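Local coordinates for putative type III secretion protein YscO (Vibrio parahaemolyticus, PDB 4MH6), which probably serves in bacterial type III secretion as a long coiled-coil protein, although its precise role there has not been established, at residues 117-120 against 121-125; 47-50 against 51-55. One frame throughout, in Å; residues are numbered along the deposited sequence.

Contact 1. Residues 117-120 against 121-125; sequences VKVT and LEQER
The side-chain amide of Gln123 runs alongside Val119 one helical turn earlier, its OE1 3.8 Å from Val119 CG1. One residue further along, the carboxylate of Glu124 sits loosely beside Thr120, with OE1 4.1 Å from Thr120 CG2, and one face of the Arg125 guanidinium covers Leu121, whose CG lies 3.6 Å above the plane, toward its rim. The carbon stem of Gln123 rests on the helix, CB and CG both lying against the Val119 carbonyl oxygen. Glu124 CG, beside the backbone N at chi1 -61°, comes back over the Thr120 carbonyl, and the bend at chi2 carries its carboxylate to helix 18-84, where OE2 accepts a hydrogen bond from Gln47 NE2. The residues belong to helix 90-167, within a predicted coiled coil; Val117 and Leu121, four apart, are its buried apolar positions here and both pack on Leu58 of helix 18-84. Regular i to i+4 bonds carry the backbone, including Leu121 N to Val117 O at 2.9 Å and Gln123 N to Val119 O, also 2.9 Å. Thr120 suits the partly exposed flank: its methyl faces Glu124, while OG1, beside its own backbone N, is hydrogen-bonded to the carbonyl of Glu116.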
ATOM      1  N   VAL A 117       8.895   2.717 -13.123  1.00 34.39           N
ATOM      2  CA  VAL A 117       8.372   1.653 -12.270  1.00 32.66           C
ATOM      3  C   VAL A 117       9.088   1.647 -10.919  1.00 32.25           C
ATOM      4  O   VAL A 117       8.457   1.355  -9.886  1.00 33.57           O
ATOM      5  CB  VAL A 117       8.464   0.257 -12.910  1.00 32.09           C
ATOM      6  CG1 VAL A 117       7.957  -0.788 -11.936  1.00 32.68           C
ATOM      7  CG2 VAL A 117       7.640   0.188 -14.181  1.00 33.44           C
ATOM      8  N   LYS A 118      10.390   1.952 -10.899  1.00 30.90           N
ATOM      9  CA  LYS A 118      11.088   2.027  -9.609  1.00 31.08           C
ATOM     10  C   LYS A 118      10.533   3.135  -8.737  1.00 31.31           C
ATOM     11  O   LYS A 118      10.412   2.966  -7.538  1.00 31.88           O
ATOM     12  CB  LYS A 118      12.574   2.248  -9.770  1.00 33.01           C
ATOM     13  CG  LYS A 118      13.317   1.022 -10.166  1.00 33.43           C
ATOM     14  CD  LYS A 118      14.790   1.304 -10.263  1.00 36.87           C
ATOM     15  CE  LYS A 118      15.510   0.014 -10.575  1.00 39.15           C
ATOM     16  NZ  LYS A 118      16.892   0.270 -11.027  1.00 43.33           N
ATOM     17  N   VAL A 119      10.219   4.273  -9.336  1.00 31.70           N
ATOM     18  CA  VAL A 119       9.654   5.381  -8.576  1.00 33.87           C
ATOM     19  C   VAL A 119       8.282   4.952  -8.043  1.00 32.30           C
ATOM     20  O   VAL A 119       7.908   5.241  -6.904  1.00 32.92           O
ATOM     21  CB  VAL A 119       9.503   6.659  -9.454  1.00 36.84           C
ATOM     22  CG1 VAL A 119       8.742   7.748  -8.724  1.00 40.84           C
ATOM     23  CG2 VAL A 119      10.851   7.188  -9.856  1.00 39.16           C
ATOM     24  N   THR A 120       7.544   4.253  -8.890  1.00 30.70           N
ATOM     25  CA  THR A 120       6.222   3.817  -8.554  1.00 30.77           C
ATOM     26  C   THR A 120       6.286   2.897  -7.367  1.00 29.44           C
ATOM     27  O   THR A 120       5.452   2.965  -6.476  1.00 30.23           O
ATOM     28  CB  THR A 120       5.573   3.111  -9.754  1.00 30.82           C
ATOM     29  OG1 THR A 120       5.377   4.070 -10.798  1.00 33.42           O
ATOM     30  CG2 THR A 120       4.225   2.545  -9.388  1.00 32.17           C
ATOM     31  N   LEU A 121       7.303   2.055  -7.346  1.00 28.43           N
ATOM     32  CA  LEU A 121       7.469   1.116  -6.280  1.00 28.29           C
ATOM     33  C   LEU A 121       7.833   1.812  -4.976  1.00 30.33           C
ATOM     34  O   LEU A 121       7.306   1.436  -3.926  1.00 30.93           O
ATOM     35  CB  LEU A 121       8.506   0.073  -6.689  1.00 28.33           C
ATOM     36  CG  LEU A 121       8.867  -1.043  -5.705  1.00 29.52           C
ATOM     37  CD1 LEU A 121       7.638  -1.777  -5.169  1.00 29.65           C
ATOM     38  CD2 LEU A 121       9.839  -1.998  -6.385  1.00 30.98           C
ATOM     39  N   GLU A 122       8.702   2.827  -4.996  1.00 33.54           N
ATOM     40  CA  GLU A 122       9.018   3.472  -3.721  1.00 37.43           C
ATOM     41  C   GLU A 122       7.803   4.267  -3.236  1.00 36.04           C
ATOM     42  O   GLU A 122       7.587   4.425  -2.017  1.00 36.79           O
ATOM     43  CB  GLU A 122      10.272   4.325  -3.739  1.00 44.87           C
ATOM     44  CG  GLU A 122      10.205   5.544  -4.616  1.00 52.65           C
ATOM     45  CD  GLU A 122      11.241   6.612  -4.230  1.00 64.89           C
ATOM     46  OE1 GLU A 122      11.331   6.949  -3.010  1.00 71.19           O
ATOM     47  OE2 GLU A 122      11.921   7.150  -5.156  1.00 70.42           O
ATOM     48  N   GLN A 123       6.999   4.741  -4.182  1.00 33.89           N
ATOM     49  CA  GLN A 123       5.769   5.435  -3.830  1.00 34.63           C
ATOM     50  C   GLN A 123       4.724   4.492  -3.216  1.00 31.70           C
ATOM     51  O   GLN A 123       4.014   4.874  -2.260  1.00 33.18           O
ATOM     52  CB  GLN A 123       5.191   6.144  -5.040  1.00 36.94           C
ATOM     53  CG  GLN A 123       5.951   7.412  -5.389  1.00 40.95           C
ATOM     54  CD  GLN A 123       5.454   8.074  -6.652  1.00 43.89           C
ATOM     55  OE1 GLN A 123       5.141   7.410  -7.639  1.00 42.02           O
ATOM     56  NE2 GLN A 123       5.427   9.391  -6.647  1.00 49.94           N
ATOM     57  N   GLU A 124       4.626   3.265  -3.738  1.00 28.18           N
ATOM     58  CA  GLU A 124       3.659   2.291  -3.203  1.00 26.73           C
ATOM     59  C   GLU A 124       4.114   1.849  -1.822  1.00 25.25           C
ATOM     60  O   GLU A 124       3.294   1.652  -0.908  1.00 25.46           O
ATOM     61  CB  GLU A 124       3.519   1.081  -4.118  1.00 26.15           C
ATOM     62  CG  GLU A 124       3.025   1.373  -5.536  1.00 27.73           C
ATOM     63  CD  GLU A 124       1.610   1.941  -5.609  1.00 31.06           C
ATOM     64  OE1 GLU A 124       1.113   2.150  -6.742  1.00 33.83           O
ATOM     65  OE2 GLU A 124       0.982   2.188  -4.561  1.00 31.81           O
ATOM     66  N   ARG A 125       5.423   1.677  -1.666  1.00 24.30           N
ATOM     67  CA  ARG A 125       5.969   1.298  -0.360  1.00 24.36           C
ATOM     68  C   ARG A 125       5.759   2.426   0.660  1.00 25.68           C
ATOM     69  O   ARG A 125       5.553   2.192   1.839  1.00 25.81           O
ATOM     70  CB  ARG A 125       7.446   0.977  -0.510  1.00 25.46           C
ATOM     71  CG  ARG A 125       7.680  -0.378  -1.143  1.00 25.11           C
ATOM     72  CD  ARG A 125       9.085  -0.531  -1.679  1.00 26.83           C
ATOM     73  NE  ARG A 125       9.402  -1.927  -1.951  1.00 28.24           N
ATOM     74  CZ  ARG A 125      10.506  -2.317  -2.566  1.00 30.41           C
ATOM     75  NH1 ARG A 125      11.354  -1.400  -2.990  1.00 30.87           N
ATOM     76  NH2 ARG A 125      10.757  -3.609  -2.787  1.00 33.06           N
TER

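Contact 2. Residues 47-50 against 51-55; sequences QEYR and VANVA
Val51 CG2, anti to the carbonyl carbon and so beside its own backbone N, rests 3.4 Å from Gln47 O; the Gln47 amide is farther off, NE2 4.4 Å from Val51 CG2. On another side of the helix, Tyr49 holds CG anti to the backbone N, chi1 179°, which sets the phenol ring obliquely near the next turn: Tyr49 CE1 is 4.3 Å from Asn53 CB. Four backbone bonds of the i to i+4 kind run through the turn, among them Ala52 N to Glu48 O at 3.1 Å, nearly straight, and Asn53 N to Tyr49 O at 2.8 Å. The small Ala52 and the polar Tyr49 and Asn53 suit the exposed flank of helix 18-84, whereas Gln47 is buried against Leu127 and Leu128 of helix 90-167 in an antiparallel helical hairpin, consistent with the predicted coiled coil. Arg50, bent at chi3, brings NE back to Gln47 OE1 at 3.1 Å; the oxygen lies in the guanidinium plane, but the nitrogen stands above the amide plane. With NE2 donating to Glu124, the buried amide is gripped at both ends, which should fix its rotation, and the cation at its oxygen and carboxylate at its nitrogen may polarise it.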
ATOM      1  N   GLN A  47      -2.875  -2.893  -0.133  1.00 20.81           N
ATOM      2  CA  GLN A  47      -1.683  -2.121  -0.480  1.00 21.41           C
ATOM      3  C   GLN A  47      -0.468  -3.023  -0.628  1.00 21.56           C
ATOM      4  O   GLN A  47       0.436  -2.726  -1.398  1.00 21.44           O
ATOM      5  CB  GLN A  47      -1.408  -1.012   0.536  1.00 22.05           C
ATOM      6  CG  GLN A  47      -0.270  -0.084   0.110  1.00 23.40           C
ATOM      7  CD  GLN A  47      -0.546   0.593  -1.202  1.00 24.60           C
ATOM      8  OE1 GLN A  47      -1.687   0.861  -1.530  1.00 25.78           O
ATOM      9  NE2 GLN A  47       0.495   0.897  -1.947  1.00 26.34           N
ATOM     10  N   GLU A  48      -0.442  -4.107   0.135  1.00 22.71           N
ATOM     11  CA  GLU A  48       0.627  -5.078   0.013  1.00 24.42           C
ATOM     12  C   GLU A  48       0.488  -5.733  -1.366  1.00 25.52           C
ATOM     13  O   GLU A  48       1.491  -6.085  -1.985  1.00 26.96           O
ATOM     14  CB  GLU A  48       0.570  -6.088   1.150  1.00 25.77           C
ATOM     15  CG  GLU A  48       0.995  -5.446   2.462  1.00 28.52           C
ATOM     16  CD  GLU A  48       0.592  -6.208   3.722  1.00 31.29           C
ATOM     17  OE1 GLU A  48      -0.446  -6.907   3.679  1.00 32.99           O
ATOM     18  OE2 GLU A  48       1.280  -6.056   4.776  1.00 32.67           O
ATOM     19  N   TYR A  49      -0.747  -5.859  -1.865  1.00 25.35           N
ATOM     20  CA  TYR A  49      -0.952  -6.449  -3.183  1.00 26.91           C
ATOM     21  C   TYR A  49      -0.367  -5.516  -4.268  1.00 24.61           C
ATOM     22  O   TYR A  49       0.337  -5.953  -5.189  1.00 22.58           O
ATOM     23  CB  TYR A  49      -2.447  -6.735  -3.447  1.00 30.62           C
ATOM     24  CG  TYR A  49      -2.670  -7.326  -4.815  1.00 37.11           C
ATOM     25  CD1 TYR A  49      -2.890  -6.507  -5.924  1.00 42.06           C
ATOM     26  CD2 TYR A  49      -2.610  -8.690  -5.020  1.00 41.74           C
ATOM     27  CE1 TYR A  49      -3.048  -7.036  -7.188  1.00 46.25           C
ATOM     28  CE2 TYR A  49      -2.787  -9.227  -6.276  1.00 47.65           C
ATOM     29  CZ  TYR A  49      -2.998  -8.391  -7.352  1.00 50.91           C
ATOM     30  OH  TYR A  49      -3.173  -8.924  -8.605  1.00 69.42           O
ATOM     31  N   ARG A  50      -0.690  -4.233  -4.147  1.00 23.88           N
ATOM     32  CA  ARG A  50      -0.198  -3.232  -5.080  1.00 24.73           C
ATOM     33  C   ARG A  50       1.333  -3.234  -5.110  1.00 23.05           C
ATOM     34  O   ARG A  50       1.917  -3.180  -6.187  1.00 22.92           O
ATOM     35  CB  ARG A  50      -0.794  -1.823  -4.779  1.00 26.38           C
ATOM     36  CG  ARG A  50      -2.188  -1.631  -5.372  1.00 29.17           C
ATOM     37  CD  ARG A  50      -2.752  -0.220  -5.283  1.00 31.25           C
ATOM     38  NE  ARG A  50      -3.368  -0.042  -3.996  1.00 31.26           N
ATOM     39  CZ  ARG A  50      -4.678  -0.051  -3.743  1.00 32.40           C
ATOM     40  NH1 ARG A  50      -5.582  -0.124  -4.703  1.00 34.73           N
ATOM     41  NH2 ARG A  50      -5.079   0.071  -2.485  1.00 32.21           N
ATOM     42  N   VAL A  51       1.975  -3.336  -3.939  1.00 21.62           N
ATOM     43  CA  VAL A  51       3.449  -3.367  -3.897  1.00 21.90           C
ATOM     44  C   VAL A  51       3.959  -4.581  -4.666  1.00 21.89           C
ATOM     45  O   VAL A  51       4.740  -4.447  -5.580  1.00 24.04           O
ATOM     46  CB  VAL A  51       4.043  -3.359  -2.462  1.00 21.94           C
ATOM     47  CG1 VAL A  51       5.544  -3.576  -2.505  1.00 23.13           C
ATOM     48  CG2 VAL A  51       3.757  -2.040  -1.752  1.00 22.81           C
ATOM     49  N   ALA A  52       3.498  -5.759  -4.305  1.00 21.95           N
ATOM     50  CA  ALA A  52       3.905  -6.985  -4.971  1.00 23.17           C
ATOM     51  C   ALA A  52       3.641  -6.917  -6.460  1.00 24.26           C
ATOM     52  O   ALA A  52       4.415  -7.407  -7.285  1.00 24.61           O
ATOM     53  CB  ALA A  52       3.145  -8.164  -4.380  1.00 24.09           C
ATOM     54  N   ASN A  53       2.534  -6.308  -6.817  1.00 25.54           N
ATOM     55  CA  ASN A  53       2.206  -6.224  -8.208  1.00 27.81           C
ATOM     56  C   ASN A  53       3.183  -5.338  -8.990  1.00 27.14           C
ATOM     57  O   ASN A  53       3.556  -5.648 -10.126  1.00 26.52           O
ATOM     58  CB  ASN A  53       0.838  -5.647  -8.340  1.00 31.88           C
ATOM     59  CG  ASN A  53       0.358  -5.719  -9.725  1.00 37.85           C
ATOM     60  OD1 ASN A  53       0.281  -6.807 -10.285  1.00 45.02           O
ATOM     61  ND2 ASN A  53       0.033  -4.574 -10.313  1.00 41.55           N
ATOM     62  N   VAL A  54       3.580  -4.217  -8.382  1.00 26.02           N
ATOM     63  CA  VAL A  54       4.516  -3.304  -9.028  1.00 25.99           C
ATOM     64  C   VAL A  54       5.905  -3.921  -9.095  1.00 25.69           C
ATOM     65  O   VAL A  54       6.624  -3.737 -10.091  1.00 27.09           O
ATOM     66  CB  VAL A  54       4.572  -1.959  -8.321  1.00 26.51           C
ATOM     67  CG1 VAL A  54       5.585  -1.050  -8.998  1.00 28.45           C
ATOM     68  CG2 VAL A  54       3.201  -1.305  -8.360  1.00 27.59           C
ATOM     69  N   ALA A  55       6.279  -4.657  -8.053  1.00 24.23           N
ATOM     70  CA  ALA A  55       7.575  -5.322  -8.027  1.00 24.69           C
ATOM     71  C   ALA A  55       7.680  -6.313  -9.178  1.00 25.34           C
ATOM     72  O   ALA A  55       8.737  -6.465  -9.776  1.00 26.08           O
ATOM     73  CB  ALA A  55       7.777  -6.037  -6.700  1.00 25.10           C
TER

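Overall arrangement
Followed from the N terminus, the chain enters helix 18-84 and passes through contact 2 at residues 47-55, then reverses at the turn between residues 84 and 90 and returns along helix 90-167 through contact 1 at residues 117-125. Each contact spans adjacent turns of one continuous helix, so neither closes a loop; they stand in series, without nesting or crossing. What joins them is the hairpin itself, which places their centres about 9 Å apart. Across the interface, Leu121 CD1 packs 3.8 Å from Val51 CG1, an apolar contact between side chains of the two helices, while the Val117 methyl CG1 rests on the backbone carbonyl of Val54, 3.7 Å from its O.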